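Side-chain contact in hydrogenase maturation factor (Thermoanaerobacter tengcongensis, PDB 3VTI), which probably takes up a carbamoyl group from its partner HypF and dehydrates it with ATP to a nitrile during [NiFe]-hydrogenase maturation: residues A159-S162 against A163-E166. Sequence-based numbering, arbitrary orientation.
Sequences AVMS and AREE
The last turn of helix 155-164, in the AIR synthase-related C-terminal domain, brings Val160 and Met161 up against Arg164 and Glu165. Three i to i+4 backbone bonds finish the helix: Ala163 N to Ala159 O, Arg164 N to Val160 O at 2.7 Å, and Glu165 N to Met161 O at 2.9 Å. Glu165 is the first residue to leave helical angles, and Glu166 follows with positive phi.

The Arg164 side chain sets out with CG anti to the backbone N (chi1 179°), then bends at chi3 (76°), which folds the guanidinium back over the preceding turn. One face of the group lies over Met161 CA, while Val160 CG2 approaches obliquely, 4.0 Å from NH2. Met161 SD is a looser neighbour, 4.4 Å from NH1. Glu165 turns its carboxylate to the guanidinium edge: Arg164 NE donates to Glu165 OE2 over 3.0 Å in a nearly straight salt bridge, within the guanidinium plane but on the anti side of the carboxylate.

Ser162 OG is hydrogen-bonded to Leu167 O, tying the helix to the outgoing loop. Met161 also packs on an apolar side chain of another protein's chain, and Glu165 and Glu166 on basic side chains of that chain. For Arg164, the one bond at NE probably favours this orientation of the guanidinium, and its charge is probably partly offset.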
ATOM      1  N   ALA C 159      -9.905  -7.240  18.086  1.00 50.73           N
ATOM      2  CA  ALA C 159     -10.879  -6.283  17.565  1.00 51.59           C
ATOM      3  C   ALA C 159     -10.913  -6.246  16.037  1.00 52.02           C
ATOM      4  O   ALA C 159     -11.986  -6.367  15.444  1.00 53.77           O
ATOM      5  CB  ALA C 159     -10.642  -4.875  18.147  1.00 50.55           C
ATOM      6  N   VAL C 160      -9.751  -6.094  15.401  1.00 50.91           N
ATOM      7  CA  VAL C 160      -9.708  -6.055  13.937  1.00 51.75           C
ATOM      8  C   VAL C 160     -10.025  -7.425  13.329  1.00 53.50           C
ATOM      9  O   VAL C 160     -10.702  -7.497  12.315  1.00 55.21           O
ATOM     10  CB  VAL C 160      -8.409  -5.399  13.347  1.00 50.19           C
ATOM     11  CG1 VAL C 160      -7.884  -4.304  14.267  1.00 48.37           C
ATOM     12  CG2 VAL C 160      -7.325  -6.426  13.059  1.00 51.10           C
ATOM     13  N   MET C 161      -9.567  -8.500  13.967  1.00 53.86           N
ATOM     14  CA  MET C 161      -9.970  -9.869  13.617  1.00 55.99           C
ATOM     15  C   MET C 161     -11.499 -10.006  13.551  1.00 57.61           C
ATOM     16  O   MET C 161     -12.047 -10.490  12.565  1.00 59.00           O
ATOM     17  CB  MET C 161      -9.384 -10.852  14.643  1.00 56.22           C
ATOM     18  CG  MET C 161      -9.965 -12.264  14.641  1.00 59.50           C
ATOM     19  SD  MET C 161      -8.819 -13.544  14.090  1.00 63.61           S
ATOM     20  CE  MET C 161      -7.601 -13.555  15.400  1.00 60.03           C
ATOM     21  N   SER C 162     -12.167  -9.557  14.610  1.00 57.54           N
ATOM     22  CA  SER C 162     -13.618  -9.626  14.732  1.00 59.53           C
ATOM     23  C   SER C 162     -14.342  -8.840  13.638  1.00 60.27           C
ATOM     24  O   SER C 162     -15.318  -9.318  13.061  1.00 62.30           O
ATOM     25  CB  SER C 162     -14.050  -9.118  16.108  1.00 59.00           C
ATOM     26  OG  SER C 162     -15.459  -9.072  16.201  1.00 61.48           O
ATOM     27  N   ALA C 163     -13.859  -7.632  13.367  1.00 58.78           N
ATOM     28  CA  ALA C 163     -14.442  -6.789  12.337  1.00 59.52           C
ATOM     29  C   ALA C 163     -14.115  -7.296  10.932  1.00 60.36           C
ATOM     30  O   ALA C 163     -14.985  -7.320  10.072  1.00 62.24           O
ATOM     31  CB  ALA C 163     -13.979  -5.349  12.517  1.00 57.84           C
ATOM     32  N   ARG C 164     -12.869  -7.709  10.713  1.00 59.52           N
ATOM     33  CA  ARG C 164     -12.380  -8.123   9.392  1.00 60.81           C
ATOM     34  C   ARG C 164     -12.975  -9.441   8.933  1.00 63.17           C
ATOM     35  O   ARG C 164     -13.267  -9.613   7.751  1.00 64.80           O
ATOM     36  CB  ARG C 164     -10.848  -8.218   9.391  1.00 59.37           C
ATOM     37  CG  ARG C 164     -10.193  -8.671   8.072  1.00 61.97           C
ATOM     38  CD  ARG C 164      -8.683  -8.888   8.272  1.00 64.37           C
ATOM     39  NE  ARG C 164      -8.397 -10.143   8.977  1.00 67.37           N
ATOM     40  CZ  ARG C 164      -7.486 -10.295   9.940  1.00 67.17           C
ATOM     41  NH1 ARG C 164      -7.324 -11.489  10.511  1.00 68.27           N
ATOM     42  NH2 ARG C 164      -6.753  -9.263  10.352  1.00 65.53           N
ATOM     43  N   GLU C 165     -13.146 -10.370   9.870  1.00 63.73           N
ATOM     44  CA  GLU C 165     -13.643 -11.700   9.547  1.00 66.07           C
ATOM     45  C   GLU C 165     -15.100 -11.902   9.949  1.00 68.11           C
ATOM     46  O   GLU C 165     -15.595 -13.033   9.934  1.00 70.03           O
ATOM     47  CB  GLU C 165     -12.746 -12.777  10.171  1.00 65.67           C
ATOM     48  CG  GLU C 165     -11.277 -12.695   9.764  1.00 64.40           C
ATOM     49  CD  GLU C 165     -11.038 -12.851   8.259  1.00 66.45           C
ATOM     50  OE1 GLU C 165     -11.903 -13.427   7.549  1.00 68.09           O
ATOM     51  OE2 GLU C 165      -9.968 -12.390   7.787  1.00 65.01           O
ATOM     52  N   GLU C 166     -15.772 -10.801  10.292  1.00 67.79           N
ATOM     53  CA  GLU C 166     -17.216 -10.778  10.591  1.00 70.35           C
ATOM     54  C   GLU C 166     -17.628 -11.733  11.708  1.00 71.34           C
ATOM     55  O   GLU C 166     -18.736 -12.254  11.717  1.00 74.02           O
ATOM     56  CB  GLU C 166     -18.046 -11.026   9.322  1.00 72.82           C
ATOM     57  CG  GLU C 166     -18.232  -9.788   8.473  1.00 73.47           C
ATOM     58  CD  GLU C 166     -18.429 -10.097   7.004  1.00 76.59           C
ATOM     59  OE1 GLU C 166     -19.415 -10.791   6.643  1.00 79.43           O
ATOM     60  OE2 GLU C 166     -17.592  -9.622   6.204  1.00 75.57           O
TER